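Local coordinates for protein CT_858 (Chlamydia trachomatis, PDB 3DOR) that is a secreted chlamydial protease, known as CPAF, that probably cleaves proteins as a serine-type endopeptidase and forms a dimer in its mature form, at residues Q9-L14 and Q38-A43; W270-L275 and W317-K322; A517-G522 and I528-H533. One frame throughout, in Å; residues are numbered along the deposited sequence.

Contact 1 of 3, residues Q9-L14 and Q38-A43; sequences QDLSFL and QSSVSA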
ATOM      1  N   GLN B   9     -20.105  10.694  -7.277  1.00 39.09           N
ATOM      2  CA  GLN B   9     -19.637   9.328  -7.483  1.00 40.07           C
ATOM      3  C   GLN B   9     -18.764   8.888  -6.308  1.00 39.36           C
ATOM      4  O   GLN B   9     -18.984   7.838  -5.707  1.00 38.85           O
ATOM      5  CB  GLN B   9     -18.818   9.240  -8.772  1.00 42.55           C
ATOM      6  CG  GLN B   9     -19.149   8.043  -9.640  1.00 47.32           C
ATOM      7  CD  GLN B   9     -19.091   6.733  -8.883  1.00 48.76           C
ATOM      8  OE1 GLN B   9     -18.047   6.356  -8.348  1.00 51.28           O
ATOM      9  NE2 GLN B   9     -20.219   6.029  -8.832  1.00 47.05           N
ATOM     10  N   ASP B  10     -17.770   9.702  -5.977  1.00 37.76           N
ATOM     11  CA  ASP B  10     -16.871   9.359  -4.889  1.00 39.50           C
ATOM     12  C   ASP B  10     -17.579   9.348  -3.536  1.00 39.66           C
ATOM     13  O   ASP B  10     -17.247   8.543  -2.663  1.00 39.46           O
ATOM     14  CB  ASP B  10     -15.664  10.305  -4.896  1.00 38.32           C
ATOM     15  CG  ASP B  10     -14.836  10.166  -6.167  1.00 38.34           C
ATOM     16  OD1 ASP B  10     -14.616   9.015  -6.604  1.00 40.04           O
ATOM     17  OD2 ASP B  10     -14.402  11.192  -6.731  1.00 37.34           O
ATOM     18  N   LEU B  11     -18.569  10.220  -3.375  1.00 39.16           N
ATOM     19  CA  LEU B  11     -19.332  10.269  -2.133  1.00 38.54           C
ATOM     20  C   LEU B  11     -20.036   8.926  -2.007  1.00 37.53           C
ATOM     21  O   LEU B  11     -20.014   8.290  -0.951  1.00 37.81           O
ATOM     22  CB  LEU B  11     -20.386  11.383  -2.187  1.00 39.47           C
ATOM     23  CG  LEU B  11     -20.961  11.957  -0.884  1.00 41.55           C
ATOM     24  CD1 LEU B  11     -22.224  12.733  -1.208  1.00 41.94           C
ATOM     25  CD2 LEU B  11     -21.276  10.869   0.115  1.00 41.09           C
ATOM     26  N   SER B  12     -20.652   8.488  -3.100  1.00 36.64           N
ATOM     27  CA  SER B  12     -21.373   7.223  -3.090  1.00 36.15           C
ATOM     28  C   SER B  12     -20.433   6.079  -2.749  1.00 34.88           C
ATOM     29  O   SER B  12     -20.831   5.110  -2.104  1.00 34.20           O
ATOM     30  CB  SER B  12     -22.039   6.960  -4.447  1.00 37.48           C
ATOM     31  OG  SER B  12     -21.081   6.608  -5.431  1.00 39.35           O
ATOM     32  N   PHE B  13     -19.185   6.178  -3.193  1.00 35.37           N
ATOM     33  CA  PHE B  13     -18.227   5.128  -2.879  1.00 34.62           C
ATOM     34  C   PHE B  13     -17.929   5.140  -1.379  1.00 34.25           C
ATOM     35  O   PHE B  13     -17.924   4.091  -0.729  1.00 34.09           O
ATOM     36  CB  PHE B  13     -16.927   5.314  -3.663  1.00 35.35           C
ATOM     37  CG  PHE B  13     -15.913   4.234  -3.402  1.00 35.78           C
ATOM     38  CD1 PHE B  13     -16.216   2.900  -3.670  1.00 35.01           C
ATOM     39  CD2 PHE B  13     -14.664   4.546  -2.875  1.00 36.52           C
ATOM     40  CE1 PHE B  13     -15.290   1.886  -3.418  1.00 36.97           C
ATOM     41  CE2 PHE B  13     -13.724   3.543  -2.618  1.00 37.80           C
ATOM     42  CZ  PHE B  13     -14.036   2.209  -2.891  1.00 37.18           C
ATOM     43  N   LEU B  14     -17.690   6.327  -0.827  1.00 33.42           N
ATOM     44  CA  LEU B  14     -17.409   6.441   0.601  1.00 33.78           C
ATOM     45  C   LEU B  14     -18.576   5.905   1.409  1.00 33.85           C
ATOM     46  O   LEU B  14     -18.390   5.148   2.354  1.00 33.88           O
ATOM     47  CB  LEU B  14     -17.158   7.892   0.991  1.00 33.20           C
ATOM     48  CG  LEU B  14     -15.938   8.578   0.393  1.00 33.43           C
ATOM     49  CD1 LEU B  14     -15.856   9.980   0.983  1.00 33.32           C
ATOM     50  CD2 LEU B  14     -14.664   7.780   0.691  1.00 31.76           C
ATOM     51  N   GLN B  38     -29.218   9.439   5.584  1.00 43.05           N
ATOM     52  CA  GLN B  38     -29.565  10.844   5.765  1.00 43.76           C
ATOM     53  C   GLN B  38     -28.364  11.799   5.660  1.00 43.44           C
ATOM     54  O   GLN B  38     -28.463  12.864   5.045  1.00 42.71           O
ATOM     55  CB  GLN B  38     -30.280  11.017   7.106  1.00 46.55           C
ATOM     56  CG  GLN B  38     -30.718  12.434   7.403  1.00 53.37           C
ATOM     57  CD  GLN B  38     -29.810  13.121   8.398  1.00 57.36           C
ATOM     58  OE1 GLN B  38     -29.746  12.736   9.568  1.00 60.94           O
ATOM     59  NE2 GLN B  38     -29.094  14.144   7.938  1.00 59.30           N
ATOM     60  N   SER B  39     -27.231  11.429   6.255  1.00 42.09           N
ATOM     61  CA  SER B  39     -26.037  12.276   6.177  1.00 41.92           C
ATOM     62  C   SER B  39     -25.582  12.322   4.721  1.00 40.76           C
ATOM     63  O   SER B  39     -25.117  13.349   4.229  1.00 41.06           O
ATOM     64  CB  SER B  39     -24.897  11.706   7.033  1.00 42.23           C
ATOM     65  OG  SER B  39     -25.279  11.560   8.391  1.00 44.30           O
ATOM     66  N   SER B  40     -25.707  11.191   4.038  1.00 39.99           N
ATOM     67  CA  SER B  40     -25.313  11.112   2.639  1.00 41.75           C
ATOM     68  C   SER B  40     -26.227  12.000   1.795  1.00 41.45           C
ATOM     69  O   SER B  40     -25.758  12.834   1.013  1.00 40.52           O
ATOM     70  CB  SER B  40     -25.395   9.669   2.148  1.00 41.47           C
ATOM     71  OG  SER B  40     -24.902   9.569   0.822  1.00 44.57           O
ATOM     72  N   VAL B  41     -27.532  11.817   1.961  1.00 40.40           N
ATOM     73  CA  VAL B  41     -28.504  12.611   1.222  1.00 42.27           C
ATOM     74  C   VAL B  41     -28.241  14.095   1.426  1.00 42.09           C
ATOM     75  O   VAL B  41     -28.358  14.891   0.493  1.00 43.20           O
ATOM     76  CB  VAL B  41     -29.947  12.279   1.665  1.00 42.43           C
ATOM     77  CG1 VAL B  41     -30.906  13.373   1.215  1.00 43.59           C
ATOM     78  CG2 VAL B  41     -30.366  10.949   1.063  1.00 41.80           C
ATOM     79  N   SER B  42     -27.872  14.464   2.647  1.00 41.08           N
ATOM     80  CA  SER B  42     -27.590  15.857   2.953  1.00 41.48           C
ATOM     81  C   SER B  42     -26.360  16.340   2.195  1.00 41.36           C
ATOM     82  O   SER B  42     -26.353  17.438   1.635  1.00 42.26           O
ATOM     83  CB  SER B  42     -27.372  16.034   4.459  1.00 43.04           C
ATOM     84  OG  SER B  42     -26.929  17.350   4.749  1.00 44.37           O
ATOM     85  N   ALA B  43     -25.315  15.519   2.177  1.00 41.14           N
ATOM     86  CA  ALA B  43     -24.089  15.877   1.468  1.00 40.93           C
ATOM     87  C   ALA B  43     -24.376  16.027  -0.017  1.00 41.06           C
ATOM     88  O   ALA B  43     -23.930  16.984  -0.645  1.00 40.07           O
ATOM     89  CB  ALA B  43     -23.018  14.815   1.687  1.00 40.07           C
TER

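Contact 2 of 3, residues W270-L275 and W317-K322; sequences WESEGL and WEEFAK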
ATOM      1  N   TRP B 270      19.714  10.818  37.867  1.00 36.56           N
ATOM      2  CA  TRP B 270      20.120  10.048  36.683  1.00 34.71           C
ATOM      3  C   TRP B 270      19.283  10.427  35.463  1.00 34.52           C
ATOM      4  O   TRP B 270      18.079  10.652  35.568  1.00 31.00           O
ATOM      5  CB  TRP B 270      19.966   8.544  36.911  1.00 32.56           C
ATOM      6  CG  TRP B 270      20.326   7.736  35.690  1.00 33.31           C
ATOM      7  CD1 TRP B 270      21.586   7.467  35.223  1.00 35.36           C
ATOM      8  CD2 TRP B 270      19.419   7.110  34.770  1.00 31.96           C
ATOM      9  NE1 TRP B 270      21.518   6.713  34.072  1.00 34.76           N
ATOM     10  CE2 TRP B 270      20.201   6.480  33.771  1.00 34.16           C
ATOM     11  CE3 TRP B 270      18.025   7.022  34.689  1.00 31.03           C
ATOM     12  CZ2 TRP B 270      19.633   5.768  32.710  1.00 32.77           C
ATOM     13  CZ3 TRP B 270      17.459   6.317  33.638  1.00 32.60           C
ATOM     14  CH2 TRP B 270      18.263   5.699  32.658  1.00 32.92           C
ATOM     15  N   GLU B 271      19.919  10.476  34.301  1.00 34.21           N
ATOM     16  CA  GLU B 271      19.208  10.821  33.081  1.00 35.94           C
ATOM     17  C   GLU B 271      19.650   9.923  31.936  1.00 35.43           C
ATOM     18  O   GLU B 271      20.844   9.753  31.692  1.00 34.66           O
ATOM     19  CB  GLU B 271      19.447  12.302  32.755  1.00 38.32           C
ATOM     20  CG  GLU B 271      18.874  12.773  31.432  1.00 45.21           C
ATOM     21  CD  GLU B 271      18.670  14.285  31.389  1.00 49.38           C
ATOM     22  OE1 GLU B 271      19.556  15.030  31.875  1.00 48.26           O
ATOM     23  OE2 GLU B 271      17.619  14.722  30.862  1.00 52.84           O
ATOM     24  N   SER B 272      18.676   9.339  31.245  1.00 35.19           N
ATOM     25  CA  SER B 272      18.947   8.448  30.125  1.00 34.00           C
ATOM     26  C   SER B 272      19.396   9.273  28.921  1.00 35.47           C
ATOM     27  O   SER B 272      19.003  10.427  28.773  1.00 34.02           O
ATOM     28  CB  SER B 272      17.690   7.648  29.787  1.00 34.80           C
ATOM     29  OG  SER B 272      17.963   6.643  28.829  1.00 34.00           O
ATOM     30  N   GLU B 273      20.199   8.673  28.052  1.00 37.85           N
ATOM     31  CA  GLU B 273      20.732   9.389  26.897  1.00 42.78           C
ATOM     32  C   GLU B 273      20.269   8.952  25.512  1.00 42.70           C
ATOM     33  O   GLU B 273      20.802   9.435  24.512  1.00 46.78           O
ATOM     34  CB  GLU B 273      22.262   9.327  26.922  1.00 46.39           C
ATOM     35  CG  GLU B 273      22.900   9.928  28.158  1.00 53.30           C
ATOM     36  CD  GLU B 273      24.416   9.785  28.156  1.00 58.58           C
ATOM     37  OE1 GLU B 273      25.059  10.278  29.109  1.00 61.17           O
ATOM     38  OE2 GLU B 273      24.963   9.178  27.206  1.00 60.21           O
ATOM     39  N   GLY B 274      19.292   8.059  25.433  1.00 40.98           N
ATOM     40  CA  GLY B 274      18.842   7.608  24.126  1.00 37.27           C
ATOM     41  C   GLY B 274      17.659   8.325  23.495  1.00 36.54           C
ATOM     42  O   GLY B 274      17.535   9.550  23.554  1.00 35.61           O
ATOM     43  N   LEU B 275      16.787   7.532  22.882  1.00 32.18           N
ATOM     44  CA  LEU B 275      15.595   8.014  22.202  1.00 30.77           C
ATOM     45  C   LEU B 275      14.502   8.531  23.145  1.00 29.16           C
ATOM     46  O   LEU B 275      13.833   9.520  22.846  1.00 29.02           O
ATOM     47  CB  LEU B 275      15.031   6.879  21.340  1.00 31.31           C
ATOM     48  CG  LEU B 275      14.993   7.004  19.813  1.00 34.78           C
ATOM     49  CD1 LEU B 275      16.269   7.634  19.268  1.00 35.74           C
ATOM     50  CD2 LEU B 275      14.784   5.616  19.227  1.00 33.36           C
ATOM     51  N   TRP B 317      12.264  -0.759  21.489  1.00 25.96           N
ATOM     52  CA  TRP B 317      11.863  -1.548  22.642  1.00 25.38           C
ATOM     53  C   TRP B 317      13.073  -2.083  23.420  1.00 26.13           C
ATOM     54  O   TRP B 317      12.965  -2.399  24.605  1.00 24.11           O
ATOM     55  CB  TRP B 317      10.928  -2.682  22.225  1.00 25.54           C
ATOM     56  CG  TRP B 317      11.439  -3.545  21.126  1.00 26.28           C
ATOM     57  CD1 TRP B 317      12.288  -4.607  21.239  1.00 23.43           C
ATOM     58  CD2 TRP B 317      11.080  -3.458  19.742  1.00 24.68           C
ATOM     59  NE1 TRP B 317      12.471  -5.197  20.011  1.00 25.58           N
ATOM     60  CE2 TRP B 317      11.744  -4.513  19.073  1.00 24.39           C
ATOM     61  CE3 TRP B 317      10.258  -2.591  19.003  1.00 22.39           C
ATOM     62  CZ2 TRP B 317      11.613  -4.729  17.690  1.00 24.13           C
ATOM     63  CZ3 TRP B 317      10.128  -2.801  17.627  1.00 22.67           C
ATOM     64  CH2 TRP B 317      10.805  -3.866  16.987  1.00 23.28           C
ATOM     65  N   GLU B 318      14.230  -2.167  22.770  1.00 24.29           N
ATOM     66  CA  GLU B 318      15.432  -2.619  23.475  1.00 26.82           C
ATOM     67  C   GLU B 318      15.920  -1.520  24.419  1.00 25.73           C
ATOM     68  O   GLU B 318      16.368  -1.796  25.536  1.00 26.82           O
ATOM     69  CB  GLU B 318      16.534  -3.005  22.481  1.00 29.16           C
ATOM     70  CG  GLU B 318      16.431  -4.466  22.064  1.00 34.98           C
ATOM     71  CD  GLU B 318      17.318  -4.828  20.896  1.00 36.80           C
ATOM     72  OE1 GLU B 318      18.474  -4.359  20.847  1.00 39.83           O
ATOM     73  OE2 GLU B 318      16.857  -5.599  20.028  1.00 40.36           O
ATOM     74  N   GLU B 319      15.825  -0.271  23.979  1.00 23.43           N
ATOM     75  CA  GLU B 319      16.235   0.826  24.839  1.00 25.70           C
ATOM     76  C   GLU B 319      15.243   0.938  25.999  1.00 25.84           C
ATOM     77  O   GLU B 319      15.636   1.174  27.144  1.00 27.64           O
ATOM     78  CB  GLU B 319      16.267   2.154  24.081  1.00 26.78           C
ATOM     79  CG  GLU B 319      16.669   3.313  25.001  1.00 31.54           C
ATOM     80  CD  GLU B 319      16.533   4.669  24.351  1.00 35.80           C
ATOM     81  OE1 GLU B 319      17.035   4.829  23.218  1.00 35.26           O
ATOM     82  OE2 GLU B 319      15.935   5.582  24.973  1.00 38.09           O
ATOM     83  N   PHE B 320      13.956   0.770  25.691  1.00 25.29           N
ATOM     84  CA  PHE B 320      12.900   0.845  26.700  1.00 24.92           C
ATOM     85  C   PHE B 320      13.210  -0.195  27.776  1.00 25.27           C
ATOM     86  O   PHE B 320      13.137   0.089  28.978  1.00 25.66           O
ATOM     87  CB  PHE B 320      11.539   0.550  26.054  1.00 23.33           C
ATOM     88  CG  PHE B 320      10.356   0.760  26.973  1.00 23.47           C
ATOM     89  CD1 PHE B 320       9.697   1.982  27.008  1.00 21.72           C
ATOM     90  CD2 PHE B 320       9.891  -0.268  27.778  1.00 21.99           C
ATOM     91  CE1 PHE B 320       8.582   2.176  27.834  1.00 22.24           C
ATOM     92  CE2 PHE B 320       8.775  -0.081  28.609  1.00 24.18           C
ATOM     93  CZ  PHE B 320       8.123   1.145  28.631  1.00 20.21           C
ATOM     94  N   ALA B 321      13.562  -1.399  27.333  1.00 25.63           N
ATOM     95  CA  ALA B 321      13.896  -2.480  28.253  1.00 25.49           C
ATOM     96  C   ALA B 321      15.075  -2.062  29.134  1.00 25.66           C
ATOM     97  O   ALA B 321      15.072  -2.315  30.332  1.00 24.33           O
ATOM     98  CB  ALA B 321      14.240  -3.759  27.473  1.00 22.81           C
ATOM     99  N   LYS B 322      16.080  -1.418  28.545  1.00 27.27           N
ATOM    100  CA  LYS B 322      17.246  -0.973  29.317  1.00 30.02           C
ATOM    101  C   LYS B 322      16.839   0.014  30.423  1.00 28.46           C
ATOM    102  O   LYS B 322      17.310  -0.060  31.560  1.00 28.43           O
ATOM    103  CB  LYS B 322      18.261  -0.268  28.411  1.00 33.56           C
ATOM    104  CG  LYS B 322      18.840  -1.091  27.273  1.00 39.69           C
ATOM    105  CD  LYS B 322      20.006  -1.936  27.736  1.00 43.50           C
ATOM    106  CE  LYS B 322      20.714  -2.593  26.553  1.00 45.05           C
ATOM    107  NZ  LYS B 322      21.288  -1.576  25.635  1.00 47.74           N
TER
HETATM  108  O   HOH W   1      16.900   7.455  26.617  1.00 30.55           O

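Contact 3 of 3, residues A517-G522 and I528-H533; sequences AVREHG and IGVEPH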
ATOM      1  N   ALA B 517     -13.450  -1.524  20.213  1.00 29.04           N
ATOM      2  CA  ALA B 517     -12.883  -2.146  21.399  1.00 29.03           C
ATOM      3  C   ALA B 517     -13.906  -2.117  22.527  1.00 29.40           C
ATOM      4  O   ALA B 517     -14.693  -1.165  22.645  1.00 26.12           O
ATOM      5  CB  ALA B 517     -11.633  -1.408  21.824  1.00 28.54           C
ATOM      6  N   VAL B 518     -13.887  -3.163  23.348  1.00 29.67           N
ATOM      7  CA  VAL B 518     -14.779  -3.279  24.490  1.00 29.66           C
ATOM      8  C   VAL B 518     -13.936  -3.591  25.723  1.00 29.68           C
ATOM      9  O   VAL B 518     -13.154  -4.536  25.707  1.00 29.62           O
ATOM     10  CB  VAL B 518     -15.789  -4.427  24.312  1.00 33.09           C
ATOM     11  CG1 VAL B 518     -16.753  -4.437  25.485  1.00 32.36           C
ATOM     12  CG2 VAL B 518     -16.547  -4.270  22.998  1.00 35.37           C
ATOM     13  N   ARG B 519     -14.092  -2.806  26.787  1.00 29.05           N
ATOM     14  CA  ARG B 519     -13.338  -3.031  28.021  1.00 28.28           C
ATOM     15  C   ARG B 519     -13.915  -4.257  28.750  1.00 31.41           C
ATOM     16  O   ARG B 519     -15.049  -4.652  28.494  1.00 29.37           O
ATOM     17  CB  ARG B 519     -13.417  -1.784  28.913  1.00 27.45           C
ATOM     18  CG  ARG B 519     -12.792  -0.536  28.266  1.00 25.01           C
ATOM     19  CD  ARG B 519     -13.150   0.750  29.000  1.00 25.91           C
ATOM     20  NE  ARG B 519     -12.641   0.795  30.370  1.00 24.18           N
ATOM     21  CZ  ARG B 519     -12.675   1.880  31.137  1.00 24.98           C
ATOM     22  NH1 ARG B 519     -13.190   3.011  30.671  1.00 24.93           N
ATOM     23  NH2 ARG B 519     -12.188   1.841  32.370  1.00 26.61           N
ATOM     24  N   GLU B 520     -13.131  -4.860  29.643  1.00 34.60           N
ATOM     25  CA  GLU B 520     -13.570  -6.044  30.390  1.00 37.53           C
ATOM     26  C   GLU B 520     -15.014  -5.984  30.870  1.00 38.44           C
ATOM     27  O   GLU B 520     -15.745  -6.963  30.762  1.00 38.49           O
ATOM     28  CB  GLU B 520     -12.686  -6.282  31.617  1.00 38.81           C
ATOM     29  CG  GLU B 520     -11.288  -6.785  31.323  1.00 44.42           C
ATOM     30  CD  GLU B 520     -10.552  -7.195  32.591  1.00 47.24           C
ATOM     31  OE1 GLU B 520     -10.969  -8.203  33.211  1.00 47.99           O
ATOM     32  OE2 GLU B 520      -9.571  -6.505  32.965  1.00 45.41           O
ATOM     33  N   HIS B 521     -15.418  -4.841  31.409  1.00 38.80           N
ATOM     34  CA  HIS B 521     -16.770  -4.686  31.924  1.00 41.72           C
ATOM     35  C   HIS B 521     -17.848  -4.267  30.925  1.00 40.69           C
ATOM     36  O   HIS B 521     -18.979  -3.994  31.323  1.00 41.16           O
ATOM     37  CB  HIS B 521     -16.747  -3.733  33.119  1.00 45.33           C
ATOM     38  CG  HIS B 521     -15.949  -4.258  34.272  1.00 52.29           C
ATOM     39  ND1 HIS B 521     -15.009  -3.503  34.939  1.00 54.38           N
ATOM     40  CD2 HIS B 521     -15.930  -5.484  34.851  1.00 53.89           C
ATOM     41  CE1 HIS B 521     -14.441  -4.241  35.878  1.00 54.65           C
ATOM     42  NE2 HIS B 521     -14.982  -5.445  35.844  1.00 55.17           N
ATOM     43  N   GLY B 522     -17.511  -4.209  29.639  1.00 38.81           N
ATOM     44  CA  GLY B 522     -18.518  -3.870  28.642  1.00 35.86           C
ATOM     45  C   GLY B 522     -18.577  -2.489  28.011  1.00 35.19           C
ATOM     46  O   GLY B 522     -19.223  -2.318  26.975  1.00 35.32           O
ATOM     47  N   ILE B 528     -16.038   8.034  24.110  1.00 26.08           N
ATOM     48  CA  ILE B 528     -16.057   8.093  25.572  1.00 29.41           C
ATOM     49  C   ILE B 528     -14.666   8.103  26.217  1.00 28.34           C
ATOM     50  O   ILE B 528     -14.485   8.636  27.305  1.00 27.46           O
ATOM     51  CB  ILE B 528     -16.843   6.894  26.160  1.00 31.47           C
ATOM     52  CG1 ILE B 528     -18.257   6.864  25.585  1.00 34.77           C
ATOM     53  CG2 ILE B 528     -16.919   7.008  27.672  1.00 37.40           C
ATOM     54  CD1 ILE B 528     -19.008   8.163  25.742  1.00 29.40           C
ATOM     55  N   GLY B 529     -13.698   7.492  25.548  1.00 26.54           N
ATOM     56  CA  GLY B 529     -12.354   7.458  26.079  1.00 25.40           C
ATOM     57  C   GLY B 529     -12.203   6.718  27.388  1.00 25.01           C
ATOM     58  O   GLY B 529     -13.080   5.962  27.815  1.00 23.86           O
ATOM     59  N   VAL B 530     -11.067   6.951  28.031  1.00 23.55           N
ATOM     60  CA  VAL B 530     -10.745   6.308  29.288  1.00 21.36           C
ATOM     61  C   VAL B 530     -10.587   7.369  30.360  1.00 22.51           C
ATOM     62  O   VAL B 530      -9.815   8.325  30.210  1.00 21.05           O
ATOM     63  CB  VAL B 530      -9.430   5.522  29.164  1.00 24.99           C
ATOM     64  CG1 VAL B 530      -9.107   4.820  30.465  1.00 22.92           C
ATOM     65  CG2 VAL B 530      -9.537   4.533  28.015  1.00 26.78           C
ATOM     66  N   GLU B 531     -11.330   7.187  31.442  1.00 22.04           N
ATOM     67  CA  GLU B 531     -11.302   8.100  32.564  1.00 24.24           C
ATOM     68  C   GLU B 531     -10.126   7.777  33.472  1.00 25.82           C
ATOM     69  O   GLU B 531      -9.705   6.621  33.576  1.00 26.22           O
ATOM     70  CB  GLU B 531     -12.610   7.986  33.369  1.00 25.46           C
ATOM     71  CG  GLU B 531     -12.742   6.730  34.263  1.00 24.59           C
ATOM     72  CD  GLU B 531     -12.833   5.400  33.488  1.00 29.95           C
ATOM     73  OE1 GLU B 531     -13.239   5.399  32.305  1.00 27.55           O
ATOM     74  OE2 GLU B 531     -12.515   4.340  34.079  1.00 27.88           O
ATOM     75  N   PRO B 532      -9.560   8.805  34.121  1.00 25.88           N
ATOM     76  CA  PRO B 532      -8.432   8.609  35.036  1.00 24.99           C
ATOM     77  C   PRO B 532      -9.014   8.308  36.411  1.00 24.80           C
ATOM     78  O   PRO B 532     -10.213   8.464  36.611  1.00 21.54           O
ATOM     79  CB  PRO B 532      -7.738   9.965  35.019  1.00 25.60           C
ATOM     80  CG  PRO B 532      -8.912  10.919  34.895  1.00 27.28           C
ATOM     81  CD  PRO B 532      -9.756  10.238  33.823  1.00 26.15           C
ATOM     82  N   HIS B 533      -8.176   7.852  37.342  1.00 23.22           N
ATOM     83  CA  HIS B 533      -8.624   7.605  38.712  1.00 23.35           C
ATOM     84  C   HIS B 533      -8.777   9.000  39.310  1.00 22.84           C
ATOM     85  O   HIS B 533      -9.740   9.282  40.005  1.00 24.08           O
ATOM     86  CB  HIS B 533      -7.559   6.869  39.537  1.00 22.62           C
ATOM     87  CG  HIS B 533      -7.368   5.437  39.157  1.00 22.97           C
ATOM     88  ND1 HIS B 533      -8.167   4.424  39.649  1.00 24.88           N
ATOM     89  CD2 HIS B 533      -6.442   4.841  38.370  1.00 17.83           C
ATOM     90  CE1 HIS B 533      -7.731   3.263  39.189  1.00 22.68           C
ATOM     91  NE2 HIS B 533      -6.686   3.489  38.412  1.00 23.03           N
TER
HETATM   92  O   HOH W   2     -14.586   3.747  28.066  1.00 29.91           O

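Contact 1 of 3, residues Q9-L14 and Q38-A43
L11 of helix 2-20 meets S40 and A43 of helix 36-48, and its two methyl groups do all the touching. The apolar part is the pair L11 and A43. CD1 of L11 lies 3.7 Å from CB of A43. Both side chains leave their backbones in the direction of the other helix. CG of L11 stands anti to the backbone N (chi1 -159°), and the isobutyl group reaches across the gap between the helices. The nearest CA atoms across the two segments, those of L11 and S40, are 7.7 Å apart.

The second methyl makes a mixed contact. CD2 of L11 comes 3.9 Å from OG of S40, which is a van der Waals approach of a methyl to a hydroxyl oxygen. S40 and A43 are about one turn apart, on the same side of the helix, and the forked end of L11 touches both.

The polar bonding here belongs to other partners. OG of S40 is hydrogen-bonded to E15, further along helix 2-20, and to Q44 on its own helix. The E15 bond therefore links the same two helices by a polar route. L11 also packs on L62 and F65 of helix 55-67, which adds a third helix to this apolar cluster. On F13 the ring stacks with F13 of the second subunit, so helix 2-20 also takes part in the dimer interface.

No hydrogen bond joins the two segments themselves. Their contact is small, buried and dispersive, and the hydroxyl beside it is satisfied by E15 and Q44.

Contact 2 of 3, residues W270-L275 and W317-K322
E319 of helix 316-330 holds the turn at G274 and L275 with its carboxylate. This is the tight part of the contact. N of L275 gives a nearly straight hydrogen bond to OE1 of E319, 2.7 Å long with an angle of 167° at the hydrogen. OE1 receives it on its syn lone pair, the side of OE2. The same oxygen lies 3.4 Å from CA of G274 and 3.4 Å from CB of L275. CA of G274 and CB of L275 thus both press close to OE1, flanking the bonded N-H. E319 reaches it with an extended chain, CG anti to the backbone N (chi1 179°). OE2 of E319 also accepts a hydrogen bond from N of F276, so one carboxylate holds two successive backbone amides.

The looser side is at S272, where a water fills in. OG of S272 is 4.5 Å from OE2 of E319, too far for direct bonding. The water donates to OE2 of E319 at 2.7 Å and accepts from OG of S272 at 2.6 Å. Its bond from N of G274 is weak. G274 itself lies at the exposed surface.

The turn links strand 268-271 to strand 278-284, and S272 pairs with A278 through the backbone. E319 thus fastens the hairpin at the edge of the mixed sheet to helix 316-330, which W270 and S272 also touch through V326 and I323.

Contact 3 of 3, residues A517-G522 and I528-H533
The guanidinium of R519 and the carboxylate of E531 meet edge to edge, with their planes only 9° apart. The carboxylate and a water both lie at the guanidinium edge, in its plane. G529 O and CA of V530 approach NH1 obliquely, and the nearer of them, G529 O, is 4.1 Å away. A methyl of V530, CG1, lies loosely and off centre over one face, 4.5 Å from NH1 of R519.

The salt bridge is end-on and two-pronged. NH1 of R519 donates to OE1 of E531 at 2.9 Å, with an angle of 178° at the hydrogen. NH2 of R519 donates to OE2 of E531 at 3.0 Å, and this bond is also almost straight. Each oxygen uses its syn lone pair. Two parallel bonds between flat groups fix the rotation of both.

R519 extends from the end of strand 507-518 toward 528-533 and bends at chi3. The first bond of E531's side chain does not aim at R519. CG sits between the backbone N and the carbonyl carbon (chi1 75°), and a bend at chi2 brings the carboxylate round.

A water widens the grip. It accepts from NH1 of R519 at 3.0 Å and donates to O of G529 at 2.7 Å. NH1 thus has two acceptors, and the carbonyl of G529 is tied to R519 indirectly.

Helix 468-478 supplies further charges. D478 forms a salt bridge with NH2 of R519, and K477 forms one with OE2 of E531. V474 of the same helix packs on R519 and V530. The result is a network of alternating charges, D478, R519, E531 and K477. It would probably help keep E531 ionised, and it ties the loop before strand 534-535 to the end of strand 507-518.

Overall arrangement
From the N terminus the three contacts follow one another in series, and none encloses or crosses another. Contact 1 closes a short, mainly helical excursion that joins helix 2-20 to helix 36-48. Contact 2 closes a longer one, rich in strand, and ties the first hairpin of the mixed sheet to helix 316-330. Contact 3 closes a short loop near the opposite edge strand of that sheet, 534-535, just after strand 507-518 of the five-stranded sheet. Contacts 1 and 2 lie on opposite sides of the chain's centre, their centres about 49 Å apart. Contact 3 is about 30 Å from contact 2, centre to centre.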